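Side-chain contacts in dockerin type 1 (Clostridium thermocellum, PDB 4DH2), which binds the cohesin module of an anchoring protein through a calcium-loaded dockerin domain, and so may anchor a protein thought to be a glycoside hydrolase: residues G44-D49 with C57-R62; V22-Y27 with N50-I55; F35-D38 with W42-D45. All blocks are in the same frame, centred on the assembly; numbering follows the deposited sequence.

How the interactions relate
All three contacts are largely apolar in their direct touches, yet their settings differ. Interaction 3 is fully buried and joins the linker after helix 18-28 to the short helix 40-44. Interactions 1 and 2 are only partly buried and share helix 54-64 and its calcium loop: interaction 1 packs the start of the loop on the helix that follows it, while interaction 2 sets the loop's later part against helix 18-28. Polar chemistry gathers at the calcium, which touches all three, and at the sulfates beside interaction 1. Gly44 and Asp45 belong to both interactions 1 and 3, and Asp45 OD2 probably accepts a hydrogen bond from Asn50 N of interaction 2.

Interaction 1 (G44-D49 with C57-R62); sequences GDVNGD and CNYLKR. With CA (calcium ion), chain I; SO4 (sulfate ion), chain K; SO4 (sulfate ion), chain J.
Val46 and Asn47 pack on Tyr59 and Leu60 in a small, partly buried apolar contact between the first half of a calcium loop and the helix that follows it. Val46 CG2 lies 3.5 Å from Tyr59 CB, the two side chains running alongside in opposing directions, and CG1 meets Leu60 CD1 at 3.8 Å, nearly at right angles. Asn47 CB comes obliquely to the Tyr59 ring, 3.6 Å from CE1. This is the loop and exiting helix of an EF-hand-like dockerin motif, in which Asp45, Asn47 and Asp49 each give their OD1 to calcium, and Val51, Asp56 and a water complete the site. With CG between its backbone N and carbonyl carbon (chi1 68°), Asn47 turns OD1 to the metal, 2.3 Å from the ion. Its ND2 reaches Asp49 OD2 at 3.2 Å, from above the carboxylate plane, and also donates to a sulfate oxygen O3 at 3.0 Å in a nearly straight bond (164°). Metal and carboxylate fix the rotation of the amide, and in this crystal the sulfate, probably from the crystallisation liquor, adds to the grip. O1 of the same sulfate lies at the edge of the Tyr59 ring, near its plane, 2.9 Å from Tyr59 OH.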
loop_
_atom_site.group_PDB
_atom_site.type_symbol
_atom_site.label_atom_id
_atom_site.label_comp_id
_atom_site.label_asym_id
_atom_site.label_seq_id
_atom_site.Cartn_x
_atom_site.Cartn_y
_atom_site.Cartn_z
ATOM N N GLY B 44 -20.458 3.684 7.996
ATOM C CA GLY B 44 -20.039 4.292 6.737
ATOM C C GLY B 44 -19.828 5.778 6.758
ATOM O O GLY B 44 -19.113 6.292 5.897
ATOM N N ASP B 45 -20.486 6.493 7.679
ATOM C CA ASP B 45 -20.312 7.941 7.771
ATOM C C ASP B 45 -19.160 8.193 8.734
ATOM O O ASP B 45 -19.377 8.340 9.944
ATOM C CB ASP B 45 -21.566 8.619 8.312
ATOM C CG ASP B 45 -21.350 10.083 8.633
ATOM O OD1 ASP B 45 -20.487 10.706 8.007
ATOM O OD2 ASP B 45 -22.041 10.626 9.537
ATOM N N VAL B 46 -17.942 8.226 8.206
ATOM C CA VAL B 46 -16.763 8.231 9.072
ATOM C C VAL B 46 -16.364 9.627 9.533
ATOM O O VAL B 46 -15.611 9.759 10.497
ATOM C CB VAL B 46 -15.553 7.565 8.412
ATOM C CG1 VAL B 46 -15.863 6.146 8.029
ATOM C CG2 VAL B 46 -15.097 8.349 7.199
ATOM N N ASN B 47 -16.845 10.660 8.851
ATOM C CA ASN B 47 -16.550 12.037 9.260
ATOM C C ASN B 47 -17.684 12.633 10.086
ATOM O O ASN B 47 -17.554 13.724 10.634
ATOM C CB ASN B 47 -16.186 12.946 8.077
ATOM C CG ASN B 47 -17.348 13.208 7.158
ATOM O OD1 ASN B 47 -18.217 12.379 7.037
ATOM N ND2 ASN B 47 -17.343 14.346 6.483
ATOM N N GLY B 48 -18.792 11.906 10.165
ATOM C CA GLY B 48 -19.886 12.263 11.048
ATOM C C GLY B 48 -20.712 13.454 10.592
ATOM O O GLY B 48 -21.210 14.204 11.426
ATOM N N ASP B 49 -20.864 13.638 9.282
ATOM C CA ASP B 49 -21.736 14.684 8.758
ATOM C C ASP B 49 -23.118 14.134 8.416
ATOM O O ASP B 49 -23.938 14.822 7.802
ATOM C CB ASP B 49 -21.118 15.385 7.539
ATOM C CG ASP B 49 -20.811 14.436 6.399
ATOM O OD1 ASP B 49 -21.108 13.237 6.532
ATOM O OD2 ASP B 49 -20.275 14.901 5.369
ATOM N N CYS B 57 -15.388 7.885 1.529
ATOM C CA CYS B 57 -14.457 7.034 0.785
ATOM C C CYS B 57 -13.048 7.610 0.837
ATOM O O CYS B 57 -12.069 6.890 1.036
ATOM C CB CYS B 57 -14.889 6.928 -0.664
ATOM S SG CYS B 57 -14.374 5.383 -1.409
ATOM N N ASN B 58 -12.938 8.923 0.640
ATOM C CA ASN B 58 -11.629 9.569 0.713
ATOM C C ASN B 58 -10.995 9.463 2.091
ATOM O O ASN B 58 -9.771 9.315 2.214
ATOM C CB ASN B 58 -11.735 11.028 0.306
ATOM C CG ASN B 58 -10.376 11.635 0.038
ATOM O OD1 ASN B 58 -9.714 11.276 -0.932
ATOM N ND2 ASN B 58 -9.938 12.513 0.913
ATOM N N TYR B 59 -11.802 9.517 3.153
ATOM C CA TYR B 59 -11.261 9.346 4.491
ATOM C C TYR B 59 -10.743 7.944 4.640
ATOM O O TYR B 59 -9.703 7.732 5.262
ATOM C CB TYR B 59 -12.278 9.632 5.601
ATOM C CG TYR B 59 -12.290 11.065 6.027
ATOM C CD1 TYR B 59 -13.282 11.925 5.594
ATOM C CD2 TYR B 59 -11.292 11.570 6.841
ATOM C CE1 TYR B 59 -13.291 13.260 5.966
ATOM C CE2 TYR B 59 -11.283 12.895 7.219
ATOM C CZ TYR B 59 -12.285 13.733 6.792
ATOM O OH TYR B 59 -12.264 15.049 7.176
ATOM N N LEU B 60 -11.457 6.969 4.089
ATOM C CA LEU B 60 -10.948 5.598 4.142
ATOM C C LEU B 60 -9.597 5.492 3.426
ATOM O O LEU B 60 -8.679 4.834 3.936
ATOM C CB LEU B 60 -11.906 4.578 3.529
ATOM C CG LEU B 60 -12.807 3.825 4.483
ATOM C CD1 LEU B 60 -13.818 4.791 5.065
ATOM C CD2 LEU B 60 -13.498 2.696 3.748
ATOM N N LYS B 61 -9.479 6.136 2.258
ATOM C CA LYS B 61 -8.232 6.130 1.500
ATOM C C LYS B 61 -7.129 6.718 2.365
ATOM O O LYS B 61 -6.054 6.123 2.479
ATOM C CB LYS B 61 -8.381 6.922 0.201
ATOM C CG LYS B 61 -7.107 7.079 -0.620
ATOM C CD LYS B 61 -7.241 8.049 -1.806
ATOM C CE LYS B 61 -7.956 7.404 -2.992
ATOM N NZ LYS B 61 -7.691 8.059 -4.328
ATOM N N ARG B 62 -7.385 7.877 2.972
ATOM C CA ARG B 62 -6.398 8.530 3.863
ATOM C C ARG B 62 -5.961 7.638 5.024
ATOM O O ARG B 62 -4.776 7.596 5.413
ATOM C CB ARG B 62 -6.952 9.864 4.409
ATOM C CG ARG B 62 -7.030 10.969 3.381
ATOM C CD ARG B 62 -7.639 12.220 4.001
ATOM N NE ARG B 62 -7.809 13.281 3.037
ATOM C CZ ARG B 62 -8.497 14.398 3.273
ATOM N NH1 ARG B 62 -9.090 14.581 4.450
ATOM N NH2 ARG B 62 -8.597 15.331 2.332
HETATM CA CA CA I . -19.886 11.311 5.797
HETATM S S SO4 K . -6.336 14.042 -0.059
HETATM O O1 SO4 K . -5.496 13.743 -1.216
HETATM O O2 SO4 K . -7.490 14.828 -0.503
HETATM O O3 SO4 K . -6.803 12.791 0.533
HETATM O O4 SO4 K . -5.562 14.781 0.945
HETATM S S SO4 J . -15.064 17.108 6.298
HETATM O O1 SO4 J . -13.889 16.823 5.481
HETATM O O2 SO4 J . -16.232 17.009 5.425
HETATM O O3 SO4 J . -15.144 16.180 7.421
HETATM O O4 SO4 J . -14.971 18.457 6.860
HETATM O O HOH W 1 -19.593 12.743 4.024
#

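Interaction 2 (V22-Y27 with N50-I55); sequences VLMKRY and NVINDI. With CA (calcium ion), chain I.
Ile52 contributes the most surface here, and it meets Tyr27 and Met24 with two different branches. Its CG2 methyl touches both, 3.9 Å from Met24 SD and 4.0 Å from Tyr27 CE2, coming to the phenol ring obliquely. Its CD1, at the end of the other branch, lies 3.8 Å from Tyr27 OH, and the two side chains cross at about a right angle. Met24 starts with CG anti to its backbone N (chi1 171°) and then bends at both following torsions, which brings the sulfur round to the isoleucine. Ile52 holds the eighth position of the twelve-residue loop from Asp45 to Asp56, where EF-hand loops commonly carry an apolar residue; here it turns toward helix 18-28. Val51 O binds calcium at 2.3 Å, and Asn53 OD1 accepts from a calcium-bound water at 2.9 Å. That same oxygen caps helix 54-64 by accepting from Ile55 N at 3.1 Å. On helix 18-28, Lys25 makes salt bridges to Asp94 and Asp96 of the cohesin chain. Apolar contacts through Ile52 thus join the second calcium loop to helix 18-28, while Val51 O binds the ion and Asn53 holds its water and caps the helix.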
loop_
_atom_site.group_PDB
_atom_site.type_symbol
_atom_site.label_atom_id
_atom_site.label_comp_id
_atom_site.label_asym_id
_atom_site.label_seq_id
_atom_site.Cartn_x
_atom_site.Cartn_y
_atom_site.Cartn_z
ATOM N N VAL B 22 -13.109 -1.096 -0.856
ATOM C CA VAL B 22 -13.761 -1.579 -2.067
ATOM C C VAL B 22 -15.276 -1.600 -1.891
ATOM O O VAL B 22 -16.028 -1.140 -2.789
ATOM C CB VAL B 22 -13.258 -2.990 -2.414
ATOM C CG1 VAL B 22 -14.025 -3.553 -3.574
ATOM C CG2 VAL B 22 -11.735 -2.933 -2.756
ATOM N N LEU B 23 -15.746 -2.076 -0.730
ATOM C CA LEU B 23 -17.180 -2.079 -0.450
ATOM C C LEU B 23 -17.782 -0.664 -0.427
ATOM O O LEU B 23 -18.878 -0.430 -0.977
ATOM C CB LEU B 23 -17.487 -2.812 0.854
ATOM C CG LEU B 23 -17.356 -4.341 0.805
ATOM C CD1 LEU B 23 -17.442 -4.895 2.213
ATOM C CD2 LEU B 23 -18.397 -4.995 -0.078
ATOM N N MET B 24 -17.094 0.280 0.193
ATOM C CA MET B 24 -17.550 1.659 0.211
ATOM C C MET B 24 -17.702 2.195 -1.223
ATOM O O MET B 24 -18.719 2.811 -1.575
ATOM C CB MET B 24 -16.546 2.517 0.974
ATOM C CG MET B 24 -16.817 3.991 0.881
ATOM S SD MET B 24 -18.237 4.489 1.852
ATOM C CE MET B 24 -17.351 4.657 3.409
ATOM N N LYS B 25 -16.669 1.992 -2.037
ATOM C CA LYS B 25 -16.716 2.407 -3.444
ATOM C C LYS B 25 -17.884 1.795 -4.179
ATOM O O LYS B 25 -18.614 2.509 -4.922
ATOM C CB LYS B 25 -15.403 2.077 -4.167
ATOM C CG LYS B 25 -14.309 3.121 -3.969
ATOM C CD LYS B 25 -13.205 2.941 -5.017
ATOM C CE LYS B 25 -11.973 3.862 -4.823
ATOM N NZ LYS B 25 -10.788 3.531 -5.766
ATOM N N ARG B 26 -18.077 0.488 -4.027
ATOM C CA ARG B 26 -19.191 -0.176 -4.710
ATOM C C ARG B 26 -20.515 0.301 -4.193
ATOM O O ARG B 26 -21.469 0.424 -4.936
ATOM C CB ARG B 26 -19.087 -1.692 -4.536
ATOM C CG ARG B 26 -17.899 -2.228 -5.308
ATOM C CD ARG B 26 -17.742 -3.753 -5.138
ATOM N NE ARG B 26 -16.527 -4.142 -5.824
ATOM C CZ ARG B 26 -16.011 -5.365 -5.818
ATOM N NH1 ARG B 26 -16.650 -6.331 -5.187
ATOM N NH2 ARG B 26 -14.875 -5.601 -6.452
ATOM N N TYR B 27 -20.577 0.580 -2.904
ATOM C CA TYR B 27 -21.816 1.050 -2.330
ATOM C C TYR B 27 -22.194 2.430 -2.878
ATOM O O TYR B 27 -23.349 2.633 -3.264
ATOM C CB TYR B 27 -21.687 1.060 -0.814
ATOM C CG TYR B 27 -22.820 1.704 -0.059
ATOM C CD1 TYR B 27 -23.764 0.927 0.605
ATOM C CD2 TYR B 27 -22.888 3.079 0.072
ATOM C CE1 TYR B 27 -24.779 1.503 1.337
ATOM C CE2 TYR B 27 -23.914 3.672 0.784
ATOM C CZ TYR B 27 -24.861 2.882 1.424
ATOM O OH TYR B 27 -25.878 3.465 2.172
ATOM N N ASN B 50 -23.373 12.905 8.853
ATOM C CA ASN B 50 -24.641 12.225 8.635
ATOM C C ASN B 50 -24.983 12.007 7.164
ATOM O O ASN B 50 -26.147 11.889 6.775
ATOM C CB ASN B 50 -25.778 12.964 9.320
ATOM C CG ASN B 50 -26.670 12.036 10.083
ATOM O OD1 ASN B 50 -26.206 11.033 10.639
ATOM N ND2 ASN B 50 -27.963 12.343 10.110
ATOM N N VAL B 51 -23.944 11.934 6.354
ATOM C CA VAL B 51 -24.067 11.577 4.940
ATOM C C VAL B 51 -23.035 10.475 4.677
ATOM O O VAL B 51 -21.972 10.475 5.309
ATOM C CB VAL B 51 -23.768 12.760 4.050
ATOM C CG1 VAL B 51 -23.873 12.363 2.604
ATOM C CG2 VAL B 51 -24.744 13.912 4.358
ATOM N N ILE B 52 -23.357 9.530 3.804
ATOM C CA ILE B 52 -22.339 8.601 3.286
ATOM C C ILE B 52 -22.106 8.962 1.836
ATOM O O ILE B 52 -23.027 8.918 1.007
ATOM C CB ILE B 52 -22.768 7.132 3.327
ATOM C CG1 ILE B 52 -23.203 6.712 4.728
ATOM C CG2 ILE B 52 -21.597 6.248 2.874
ATOM C CD1 ILE B 52 -23.763 5.269 4.780
ATOM N N ASN B 53 -20.874 9.332 1.512
ATOM C CA ASN B 53 -20.559 9.675 0.135
ATOM C C ASN B 53 -19.049 9.652 -0.100
ATOM O O ASN B 53 -18.327 9.070 0.692
ATOM C CB ASN B 53 -21.173 11.012 -0.252
ATOM C CG ASN B 53 -20.633 12.168 0.530
ATOM O OD1 ASN B 53 -19.621 12.079 1.243
ATOM N ND2 ASN B 53 -21.322 13.298 0.407
ATOM N N ASP B 54 -18.603 10.257 -1.197
ATOM C CA ASP B 54 -17.216 10.097 -1.590
ATOM C C ASP B 54 -16.253 10.737 -0.570
ATOM O O ASP B 54 -15.071 10.376 -0.498
ATOM C CB ASP B 54 -17.023 10.551 -3.052
ATOM C CG ASP B 54 -17.533 9.473 -4.067
ATOM O OD1 ASP B 54 -17.141 8.278 -3.931
ATOM O OD2 ASP B 54 -18.351 9.792 -4.971
ATOM N N ILE B 55 -16.738 11.661 0.251
ATOM C CA ILE B 55 -15.898 12.194 1.315
ATOM C C ILE B 55 -15.486 11.096 2.299
ATOM O O ILE B 55 -14.345 11.039 2.758
ATOM C CB ILE B 55 -16.617 13.313 2.063
ATOM C CG1 ILE B 55 -16.847 14.487 1.107
ATOM C CG2 ILE B 55 -15.797 13.741 3.292
ATOM C CD1 ILE B 55 -17.822 15.541 1.649
HETATM CA CA CA I . -19.886 11.311 5.797
HETATM O O HOH W 2 -17.534 5.303 -5.617
HETATM O O HOH W 1 -19.593 12.743 4.024
#

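Interaction 3 (F35-D38 with W42-D45); sequences FPAD and WVGD. With CA (calcium ion), chain I.
Phe35 sends its ring beside its own backbone N and away from its carbonyl carbon (chi1 -71°), and this carries it across to Val43 and Gly44; Val43, with chi1 -59°, sets its CG2 methyl between backbone N and carbonyl carbon, facing the linker. From there CG2 serves two partners at once. It lies 4.4 Å from Phe35 CD2 and 4.2 Å from Ala37 CB, so one methyl bridges the phenylalanine and the alanine two residues on. Farther along the same side of the ring, Phe35 CE2 is 4.3 Å from Gly44 CA, and it is bare backbone that the aromatic meets. Both approaches to the ring are oblique. The backbones themselves stand well apart, Phe35 CA being 8.6 Å from Gly44 CA and Ala37 CA 7.6 Å from Val43 CA; the Phe35 ring spans the first gap, and Ala37 CB with Val43 CG2 the second.

The linker that leaves helix 18-28 is thereby folded onto helix 40-44, the short helix leading into the second calcium loop of the dockerin domain. Phe35 also stacks with Tyr27 and touches Met24 of helix 18-28, while Val10, from the first calcium loop, packs on both Phe35 and Val43. Helix 40-44 ends at Gly44, and the next residue, Asp45, opens the second loop; its backbone O accepts from Lys73 NZ, as does Trp42 O. All four touching residues are buried, and every touch is carbon to carbon. Cohesion here therefore rests on dispersion and the exclusion of water, an apolar join that ends at Gly44, next to the calcium-binding Asp45.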
loop_
_atom_site.group_PDB
_atom_site.type_symbol
_atom_site.label_atom_id
_atom_site.label_comp_id
_atom_site.label_asym_id
_atom_site.label_seq_id
_atom_site.Cartn_x
_atom_site.Cartn_y
_atom_site.Cartn_z
ATOM N N PHE B 35 -24.354 -2.313 2.620
ATOM C CA PHE B 35 -23.178 -2.900 3.274
ATOM C C PHE B 35 -23.532 -4.203 3.975
ATOM O O PHE B 35 -24.674 -4.398 4.394
ATOM C CB PHE B 35 -22.603 -1.940 4.314
ATOM C CG PHE B 35 -21.935 -0.742 3.735
ATOM C CD1 PHE B 35 -20.991 -0.868 2.740
ATOM C CD2 PHE B 35 -22.237 0.515 4.207
ATOM C CE1 PHE B 35 -20.367 0.236 2.222
ATOM C CE2 PHE B 35 -21.619 1.626 3.690
ATOM C CZ PHE B 35 -20.690 1.490 2.695
ATOM N N PRO B 36 -22.550 -5.108 4.113
ATOM C CA PRO B 36 -22.820 -6.304 4.923
ATOM C C PRO B 36 -23.094 -5.964 6.395
ATOM O O PRO B 36 -23.895 -6.625 7.048
ATOM C CB PRO B 36 -21.529 -7.117 4.796
ATOM C CG PRO B 36 -20.929 -6.679 3.480
ATOM C CD PRO B 36 -21.296 -5.218 3.341
ATOM N N ALA B 37 -22.434 -4.940 6.918
ATOM C CA ALA B 37 -22.667 -4.539 8.298
ATOM C C ALA B 37 -24.077 -3.954 8.446
ATOM O O ALA B 37 -24.682 -3.497 7.464
ATOM C CB ALA B 37 -21.613 -3.533 8.750
ATOM N N ASP B 38 -24.580 -3.955 9.679
ATOM C CA ASP B 38 -25.952 -3.528 9.985
ATOM C C ASP B 38 -26.260 -2.046 9.753
ATOM O O ASP B 38 -27.099 -1.695 8.919
ATOM C CB ASP B 38 -26.278 -3.823 11.454
ATOM C CG ASP B 38 -26.642 -5.276 11.700
ATOM O OD1 ASP B 38 -27.135 -5.943 10.764
ATOM O OD2 ASP B 38 -26.441 -5.740 12.844
ATOM N N TRP B 42 -23.719 4.360 10.828
ATOM C CA TRP B 42 -22.729 4.318 11.894
ATOM C C TRP B 42 -21.358 3.900 11.338
ATOM O O TRP B 42 -20.346 4.569 11.570
ATOM C CB TRP B 42 -23.146 3.382 13.027
ATOM C CG TRP B 42 -22.068 3.337 14.025
ATOM C CD1 TRP B 42 -21.205 2.316 14.243
ATOM C CD2 TRP B 42 -21.677 4.399 14.910
ATOM N NE1 TRP B 42 -20.307 2.658 15.224
ATOM C CE2 TRP B 42 -20.575 3.933 15.652
ATOM C CE3 TRP B 42 -22.160 5.690 15.154
ATOM C CZ2 TRP B 42 -19.942 4.709 16.621
ATOM C CZ3 TRP B 42 -21.532 6.464 16.121
ATOM C CH2 TRP B 42 -20.435 5.968 16.843
ATOM N N VAL B 43 -21.343 2.846 10.534
ATOM C CA VAL B 43 -20.076 2.346 10.005
ATOM C C VAL B 43 -19.561 3.137 8.811
ATOM O O VAL B 43 -18.341 3.217 8.606
ATOM C CB VAL B 43 -20.163 0.854 9.613
ATOM C CG1 VAL B 43 -20.541 0.016 10.830
ATOM C CG2 VAL B 43 -21.170 0.641 8.466
ATOM N N GLY B 44 -20.458 3.684 7.996
ATOM C CA GLY B 44 -20.039 4.292 6.737
ATOM C C GLY B 44 -19.828 5.778 6.758
ATOM O O GLY B 44 -19.113 6.292 5.897
ATOM N N ASP B 45 -20.486 6.493 7.679
ATOM C CA ASP B 45 -20.312 7.941 7.771
ATOM C C ASP B 45 -19.160 8.193 8.734
ATOM O O ASP B 45 -19.377 8.340 9.944
ATOM C CB ASP B 45 -21.566 8.619 8.312
ATOM C CG ASP B 45 -21.350 10.083 8.633
ATOM O OD1 ASP B 45 -20.487 10.706 8.007
ATOM O OD2 ASP B 45 -22.041 10.626 9.537
HETATM CA CA CA I . -19.886 11.311 5.797
HETATM O O HOH W 1 -19.593 12.743 4.024
#